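Local coordinates for protein exopolygalacturonase (Yersinia enterocolitica, PDB 2UVF) that hydrolyses polygalacturonic acid, the backbone of plant pectin, from the chain end as a family 28 exo-acting glycoside hydrolase, at residues R262-G267 and Y343-T348; V189-G194 and M207-Q212. All blocks are in the same frame, centred on the assembly; numbering follows the deposited sequence.

Interaction 1: R262-G267 and Y343-T348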
ATOM      1  N   ARG A 262      14.494   0.007  -9.600  1.00 38.31           N
ATOM      2  CA  ARG A 262      13.280   0.340 -10.346  1.00 37.85           C
ATOM      3  C   ARG A 262      12.669  -0.912 -10.961  1.00 37.30           C
ATOM      4  O   ARG A 262      13.374  -1.718 -11.570  1.00 37.00           O
ATOM      5  CB  ARG A 262      13.585   1.351 -11.463  1.00 37.50           C
ATOM      6  CG  ARG A 262      14.049   2.714 -10.975  1.00 38.23           C
ATOM      7  CD  ARG A 262      14.408   3.604 -12.129  1.00 37.79           C
ATOM      8  NE  ARG A 262      13.272   4.409 -12.559  1.00 38.21           N
ATOM      9  CZ  ARG A 262      12.509   4.168 -13.616  1.00 37.69           C
ATOM     10  NH1 ARG A 262      12.741   3.127 -14.407  1.00 39.06           N
ATOM     11  NH2 ARG A 262      11.510   4.988 -13.887  1.00 39.10           N
ATOM     12  N   ILE A 263      11.355  -1.069 -10.795  1.00 36.56           N
ATOM     13  CA  ILE A 263      10.620  -2.172 -11.414  1.00 35.43           C
ATOM     14  C   ILE A 263       9.367  -1.603 -12.086  1.00 35.55           C
ATOM     15  O   ILE A 263       8.546  -0.959 -11.427  1.00 35.44           O
ATOM     16  CB  ILE A 263      10.275  -3.279 -10.387  1.00 35.61           C
ATOM     17  CG1 ILE A 263      11.485  -3.542  -9.479  1.00 33.86           C
ATOM     18  CG2 ILE A 263       9.749  -4.532 -11.110  1.00 34.02           C
ATOM     19  CD1 ILE A 263      11.279  -4.603  -8.427  1.00 35.12           C
ATOM     20  N   THR A 264       9.221  -1.837 -13.392  1.00 35.07           N
ATOM     21  CA  THR A 264       8.263  -1.068 -14.198  1.00 34.64           C
ATOM     22  C   THR A 264       7.677  -1.918 -15.315  1.00 34.50           C
ATOM     23  O   THR A 264       7.997  -3.095 -15.451  1.00 34.63           O
ATOM     24  CB  THR A 264       8.930   0.197 -14.848  1.00 34.73           C
ATOM     25  OG1 THR A 264       9.972  -0.227 -15.731  1.00 33.79           O
ATOM     26  CG2 THR A 264       9.509   1.158 -13.802  1.00 33.03           C
ATOM     27  N   GLY A 265       6.820  -1.307 -16.120  1.00 34.66           N
ATOM     28  CA  GLY A 265       6.230  -1.966 -17.271  1.00 34.60           C
ATOM     29  C   GLY A 265       4.848  -2.464 -16.914  1.00 35.09           C
ATOM     30  O   GLY A 265       4.551  -2.692 -15.731  1.00 35.15           O
ATOM     31  N   SER A 266       4.013  -2.644 -17.934  1.00 34.55           N
ATOM     32  CA  SER A 266       2.637  -3.072 -17.745  1.00 34.35           C
ATOM     33  C   SER A 266       2.454  -4.578 -17.618  1.00 34.55           C
ATOM     34  O   SER A 266       1.322  -5.063 -17.619  1.00 34.62           O
ATOM     35  CB  SER A 266       1.754  -2.517 -18.865  1.00 34.08           C
ATOM     36  OG  SER A 266       1.988  -3.193 -20.081  1.00 34.94           O
ATOM     37  N   GLY A 267       3.561  -5.315 -17.492  1.00 34.64           N
ATOM     38  CA  GLY A 267       3.529  -6.774 -17.365  1.00 34.40           C
ATOM     39  C   GLY A 267       3.042  -7.253 -15.999  1.00 35.01           C
ATOM     40  O   GLY A 267       2.787  -6.440 -15.090  1.00 34.69           O
ATOM     41  N   TYR A 343      11.509   2.613  -7.201  1.00 32.66           N
ATOM     42  CA  TYR A 343      10.402   3.030  -8.053  1.00 31.68           C
ATOM     43  C   TYR A 343       9.733   1.818  -8.666  1.00 31.12           C
ATOM     44  O   TYR A 343      10.298   1.167  -9.556  1.00 31.12           O
ATOM     45  CB  TYR A 343      10.848   4.019  -9.147  1.00 31.33           C
ATOM     46  CG  TYR A 343       9.720   4.556 -10.065  1.00 30.93           C
ATOM     47  CD1 TYR A 343       8.800   5.501  -9.608  1.00 31.58           C
ATOM     48  CD2 TYR A 343       9.633   4.163 -11.405  1.00 31.34           C
ATOM     49  CE1 TYR A 343       7.783   6.010 -10.451  1.00 30.29           C
ATOM     50  CE2 TYR A 343       8.627   4.663 -12.252  1.00 29.53           C
ATOM     51  CZ  TYR A 343       7.710   5.586 -11.771  1.00 29.83           C
ATOM     52  OH  TYR A 343       6.708   6.085 -12.606  1.00 29.16           O
ATOM     53  N   LEU A 344       8.509   1.563  -8.198  1.00 30.70           N
ATOM     54  CA  LEU A 344       7.628   0.503  -8.727  1.00 30.42           C
ATOM     55  C   LEU A 344       6.540   1.154  -9.574  1.00 30.70           C
ATOM     56  O   LEU A 344       5.971   2.157  -9.163  1.00 31.14           O
ATOM     57  CB  LEU A 344       7.033  -0.299  -7.553  1.00 29.96           C
ATOM     58  CG  LEU A 344       8.060  -0.671  -6.457  1.00 27.39           C
ATOM     59  CD1 LEU A 344       7.370  -1.246  -5.196  1.00 26.89           C
ATOM     60  CD2 LEU A 344       9.174  -1.624  -6.980  1.00 24.02           C
ATOM     61  N   ALA A 345       6.274   0.628 -10.772  1.00 30.94           N
ATOM     62  CA  ALA A 345       5.322   1.272 -11.669  1.00 30.55           C
ATOM     63  C   ALA A 345       4.681   0.332 -12.695  1.00 30.91           C
ATOM     64  O   ALA A 345       5.348  -0.549 -13.219  1.00 30.87           O
ATOM     65  CB  ALA A 345       5.978   2.441 -12.384  1.00 31.21           C
ATOM     66  N   GLY A 346       3.391   0.545 -12.971  1.00 29.70           N
ATOM     67  CA  GLY A 346       2.668  -0.132 -14.070  1.00 29.46           C
ATOM     68  C   GLY A 346       2.298  -1.600 -13.934  1.00 28.80           C
ATOM     69  O   GLY A 346       1.337  -2.077 -14.579  1.00 28.30           O
ATOM     70  N   PHE A 347       3.061  -2.335 -13.128  1.00 28.20           N
ATOM     71  CA  PHE A 347       2.925  -3.786 -13.145  1.00 27.90           C
ATOM     72  C   PHE A 347       1.722  -4.286 -12.386  1.00 28.08           C
ATOM     73  O   PHE A 347       1.219  -3.607 -11.493  1.00 27.86           O
ATOM     74  CB  PHE A 347       4.229  -4.547 -12.768  1.00 27.90           C
ATOM     75  CG  PHE A 347       4.836  -4.188 -11.430  1.00 27.68           C
ATOM     76  CD1 PHE A 347       4.400  -4.815 -10.254  1.00 28.98           C
ATOM     77  CD2 PHE A 347       5.901  -3.293 -11.350  1.00 27.72           C
ATOM     78  CE1 PHE A 347       4.978  -4.517  -9.023  1.00 25.30           C
ATOM     79  CE2 PHE A 347       6.493  -2.984 -10.114  1.00 27.40           C
ATOM     80  CZ  PHE A 347       6.029  -3.609  -8.946  1.00 26.04           C
ATOM     81  N   THR A 348       1.257  -5.471 -12.781  1.00 28.17           N
ATOM     82  CA  THR A 348       0.172  -6.182 -12.113  1.00 28.30           C
ATOM     83  C   THR A 348       0.755  -7.263 -11.196  1.00 27.79           C
ATOM     84  O   THR A 348       1.752  -7.931 -11.551  1.00 28.75           O
ATOM     85  CB  THR A 348      -0.813  -6.752 -13.167  1.00 27.96           C
ATOM     86  OG1 THR A 348      -1.412  -5.645 -13.846  1.00 31.24           O
ATOM     87  CG2 THR A 348      -1.931  -7.576 -12.553  1.00 27.54           C
TER
HETATM   88  O   HOH W   1      -0.195  -4.127 -15.528  1.00 21.42           O

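Interaction 2: V189-G194 and M207-Q212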
ATOM      1  N   VAL A 189      16.675  -4.260 -17.686  1.00 50.23           N
ATOM      2  CA  VAL A 189      16.442  -5.657 -18.057  1.00 49.30           C
ATOM      3  C   VAL A 189      14.996  -5.794 -18.549  1.00 49.15           C
ATOM      4  O   VAL A 189      14.073  -5.412 -17.840  1.00 49.21           O
ATOM      5  CB  VAL A 189      16.724  -6.615 -16.867  1.00 49.16           C
ATOM      6  CG1 VAL A 189      16.531  -8.076 -17.261  1.00 48.60           C
ATOM      7  CG2 VAL A 189      18.114  -6.399 -16.335  1.00 48.42           C
ATOM      8  N   GLU A 190      14.813  -6.314 -19.764  1.00 48.69           N
ATOM      9  CA  GLU A 190      13.493  -6.502 -20.363  1.00 48.53           C
ATOM     10  C   GLU A 190      13.049  -7.961 -20.309  1.00 48.05           C
ATOM     11  O   GLU A 190      13.798  -8.850 -20.708  1.00 47.55           O
ATOM     12  CB  GLU A 190      13.452  -6.045 -21.836  1.00 48.72           C
ATOM     13  CG  GLU A 190      14.209  -4.763 -22.175  1.00 50.61           C
ATOM     14  CD  GLU A 190      13.381  -3.487 -22.040  1.00 53.14           C
ATOM     15  OE1 GLU A 190      12.378  -3.482 -21.292  1.00 52.90           O
ATOM     16  OE2 GLU A 190      13.751  -2.478 -22.690  1.00 54.17           O
ATOM     17  N   ILE A 191      11.829  -8.189 -19.816  1.00 47.74           N
ATOM     18  CA  ILE A 191      11.127  -9.473 -19.956  1.00 47.04           C
ATOM     19  C   ILE A 191       9.961  -9.254 -20.940  1.00 47.63           C
ATOM     20  O   ILE A 191       8.877  -8.811 -20.522  1.00 47.97           O
ATOM     21  CB  ILE A 191      10.577  -9.984 -18.592  1.00 47.08           C
ATOM     22  CG1 ILE A 191      11.717 -10.187 -17.573  1.00 46.61           C
ATOM     23  CG2 ILE A 191       9.743 -11.260 -18.777  1.00 47.01           C
ATOM     24  CD1 ILE A 191      11.281 -10.311 -16.148  1.00 45.62           C
ATOM     25  N   PRO A 192      10.183  -9.523 -22.250  1.00 47.45           N
ATOM     26  CA  PRO A 192       9.148  -9.397 -23.286  1.00 47.11           C
ATOM     27  C   PRO A 192       7.898 -10.267 -23.084  1.00 47.14           C
ATOM     28  O   PRO A 192       7.856 -11.091 -22.170  1.00 46.80           O
ATOM     29  CB  PRO A 192       9.894  -9.826 -24.572  1.00 47.44           C
ATOM     30  CG  PRO A 192      11.062 -10.627 -24.105  1.00 47.31           C
ATOM     31  CD  PRO A 192      11.472  -9.951 -22.835  1.00 47.67           C
ATOM     32  N   ALA A 193       6.894 -10.088 -23.953  1.00 47.23           N
ATOM     33  CA  ALA A 193       5.703 -10.951 -23.969  1.00 47.12           C
ATOM     34  C   ALA A 193       6.073 -12.435 -23.866  1.00 46.91           C
ATOM     35  O   ALA A 193       7.078 -12.877 -24.429  1.00 47.21           O
ATOM     36  CB  ALA A 193       4.845 -10.689 -25.216  1.00 47.18           C
ATOM     37  N   GLY A 194       5.257 -13.185 -23.129  1.00 46.17           N
ATOM     38  CA  GLY A 194       5.498 -14.601 -22.878  1.00 45.56           C
ATOM     39  C   GLY A 194       5.432 -14.934 -21.399  1.00 45.00           C
ATOM     40  O   GLY A 194       5.589 -14.057 -20.548  1.00 44.53           O
ATOM     41  N   MET A 207      19.620  -0.255 -11.320  1.00 42.86           N
ATOM     42  CA  MET A 207      19.008  -0.987 -12.432  1.00 42.30           C
ATOM     43  C   MET A 207      17.484  -0.780 -12.508  1.00 42.10           C
ATOM     44  O   MET A 207      16.861  -0.254 -11.582  1.00 42.36           O
ATOM     45  CB  MET A 207      19.355  -2.486 -12.367  1.00 42.32           C
ATOM     46  CG  MET A 207      18.735  -3.239 -11.195  1.00 41.34           C
ATOM     47  SD  MET A 207      18.721  -5.021 -11.407  1.00 43.01           S
ATOM     48  CE  MET A 207      17.386  -5.240 -12.599  1.00 42.29           C
ATOM     49  N   THR A 208      16.910  -1.172 -13.640  1.00 41.58           N
ATOM     50  CA  THR A 208      15.471  -1.199 -13.847  1.00 41.03           C
ATOM     51  C   THR A 208      15.163  -2.568 -14.405  1.00 41.01           C
ATOM     52  O   THR A 208      15.855  -3.040 -15.304  1.00 41.06           O
ATOM     53  CB  THR A 208      14.995  -0.141 -14.868  1.00 40.61           C
ATOM     54  OG1 THR A 208      15.181   1.169 -14.329  1.00 39.98           O
ATOM     55  CG2 THR A 208      13.507  -0.346 -15.222  1.00 40.10           C
ATOM     56  N   LEU A 209      14.157  -3.219 -13.833  1.00 41.09           N
ATOM     57  CA  LEU A 209      13.595  -4.426 -14.401  1.00 40.76           C
ATOM     58  C   LEU A 209      12.239  -4.035 -14.952  1.00 41.06           C
ATOM     59  O   LEU A 209      11.363  -3.584 -14.218  1.00 41.62           O
ATOM     60  CB  LEU A 209      13.486  -5.538 -13.356  1.00 40.56           C
ATOM     61  CG  LEU A 209      12.760  -6.839 -13.698  1.00 40.06           C
ATOM     62  CD1 LEU A 209      13.498  -7.657 -14.760  1.00 40.91           C
ATOM     63  CD2 LEU A 209      12.559  -7.657 -12.434  1.00 40.41           C
ATOM     64  N   ASN A 210      12.088  -4.203 -16.257  1.00 40.98           N
ATOM     65  CA  ASN A 210      10.903  -3.817 -16.976  1.00 40.89           C
ATOM     66  C   ASN A 210      10.187  -5.047 -17.519  1.00 41.35           C
ATOM     67  O   ASN A 210      10.721  -5.769 -18.365  1.00 41.55           O
ATOM     68  CB  ASN A 210      11.284  -2.878 -18.129  1.00 40.70           C
ATOM     69  CG  ASN A 210      10.075  -2.290 -18.822  1.00 40.42           C
ATOM     70  OD1 ASN A 210       9.329  -1.505 -18.223  1.00 38.27           O
ATOM     71  ND2 ASN A 210       9.867  -2.665 -20.096  1.00 37.06           N
ATOM     72  N   LEU A 211       8.972  -5.263 -17.019  1.00 41.14           N
ATOM     73  CA  LEU A 211       8.076  -6.266 -17.541  1.00 41.47           C
ATOM     74  C   LEU A 211       7.172  -5.609 -18.595  1.00 41.75           C
ATOM     75  O   LEU A 211       6.361  -4.739 -18.276  1.00 41.75           O
ATOM     76  CB  LEU A 211       7.266  -6.893 -16.393  1.00 41.33           C
ATOM     77  CG  LEU A 211       8.080  -7.492 -15.242  1.00 41.65           C
ATOM     78  CD1 LEU A 211       7.897  -6.696 -13.948  1.00 41.43           C
ATOM     79  CD2 LEU A 211       7.672  -8.934 -15.043  1.00 42.21           C
ATOM     80  N   GLN A 212       7.331  -6.019 -19.852  1.00 41.88           N
ATOM     81  CA  GLN A 212       6.665  -5.378 -20.987  1.00 41.41           C
ATOM     82  C   GLN A 212       5.246  -5.891 -21.166  1.00 40.65           C
ATOM     83  O   GLN A 212       4.860  -6.903 -20.583  1.00 40.48           O
ATOM     84  CB  GLN A 212       7.440  -5.660 -22.283  1.00 41.73           C
ATOM     85  CG  GLN A 212       8.802  -4.986 -22.402  1.00 42.04           C
ATOM     86  CD  GLN A 212       9.496  -5.330 -23.718  1.00 42.53           C
ATOM     87  OE1 GLN A 212       9.581  -6.494 -24.101  1.00 44.89           O
ATOM     88  NE2 GLN A 212       9.979  -4.318 -24.417  1.00 42.89           N
TER
HETATM   89  O   HOH W   2       7.668  -7.864 -25.750  1.00 36.91           O

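Interaction 1: R262-G267 and Y343-T348
Tyr343 turns its ring away from its own backbone N (CG anti to it, chi1 -178°), while Arg262 bends its chain at chi3 (92°), and the two bring guanidinium and phenol ring together on one side of a pair of parallel strands in the right-handed beta-helix. NH2 of Arg262 lies 3.2 Å from CD2 of Tyr343, with the planes only 20° apart, and CD2 sits over one face of the guanidinium. Both polar ends are committed further out: NH2 bonds to the carbonyl of Leu46 and NH1 to Thr208 OG1, whereas the Tyr343 hydroxyl pairs with Asn368. The Thr264 side chain crosses that of Tyr343 at about a right angle, with CG2 resting against CD2 and CE2.

The opposite side of the strands is apolar. Ile263 and Leu344 run side by side there, CG1 3.9 Å from CD2, and Ile263 CG2 packs on CE2 of Phe347. The edge of the Phe347 ring also meets the carbonyl of Ile263, O to CE2 3.2 Å and in the ring plane. That same oxygen accepts the N-H of Ala345 at 2.8 Å, and Ile263 N returns a bond to Tyr343 O, giving the usual parallel ladder.

Beyond the strands both chains turn, and pairing resumes where Thr348 N donates to Gly267 O. A water bridges the two chains here, donating to the carbonyl oxygens of Ser266 and Gly346 and accepting from Thr348 OG1 at 2.6 Å.

Interaction 2: V189-G194 and M207-Q212
Asn210 N donates to Val189 O at 2.8 Å in a nearly straight bond (N-H...O 174°), one of a series that alternates between two adjacent parallel strands of the beta-helix: Val189 N bonds to Thr208 O, and Ile191 N to Asn210 O at 3.0 Å. Beside this ladder, OE1 of Glu190 takes a hydrogen bond from ND2 of Asn210 at 2.9 Å, reached nearly along the C-O axis of the carboxylate. The amide plane stands 73° from that of the carboxylate, and OE1 is tilted modestly from the amide plane. A bend at chi2 (-89°) brings the carboxylate over to Asn210. OD1 of Asn210 is bonded to Thr264 OG1, and the amide is thus held at both its nitrogen and its oxygen.

Where the strands end, the extended Gln212 side chain reaches across to Pro192, its OE1 3.0 Å from Pro192 CA, and a water links this oxygen to the N-H of Ala193.

On the other face of the strands the side chains are aliphatic. CD1 of Ile191 touches Leu209 CD1 at 3.7 Å and also meets CD2 of Leu211, while Val189 packs against Leu209 and the methyl of Met207. Helix 173-181 lies against this face, Ala179 meeting Val189 and Ile180 meeting Met207, and strand 156-158 pairs with the far edge of 187-191 through the backbone of Glu190.

Interactions 1 and 2 are the two outer steps of a run of four parallel strands, their centres about 9 Å apart: strand 187-191 pairs with 207-211, 207-211 with 258-264, and 258-264 with 342-345. The middle step, which separates them, is joined by probable backbone hydrogen bonds, Leu209 N to Arg262 O and Leu211 N to Thr264 O, both 2.8 Å. Across the same step CA of Gly265 in interaction 1 packs against OD1 of Asn210 in interaction 2 at 3.3 Å. Neither contact includes a residue of the digalacturonic acid pocket; Thr348 in interaction 1 lies about 10 Å, by its side chain, from a bound nickel ion.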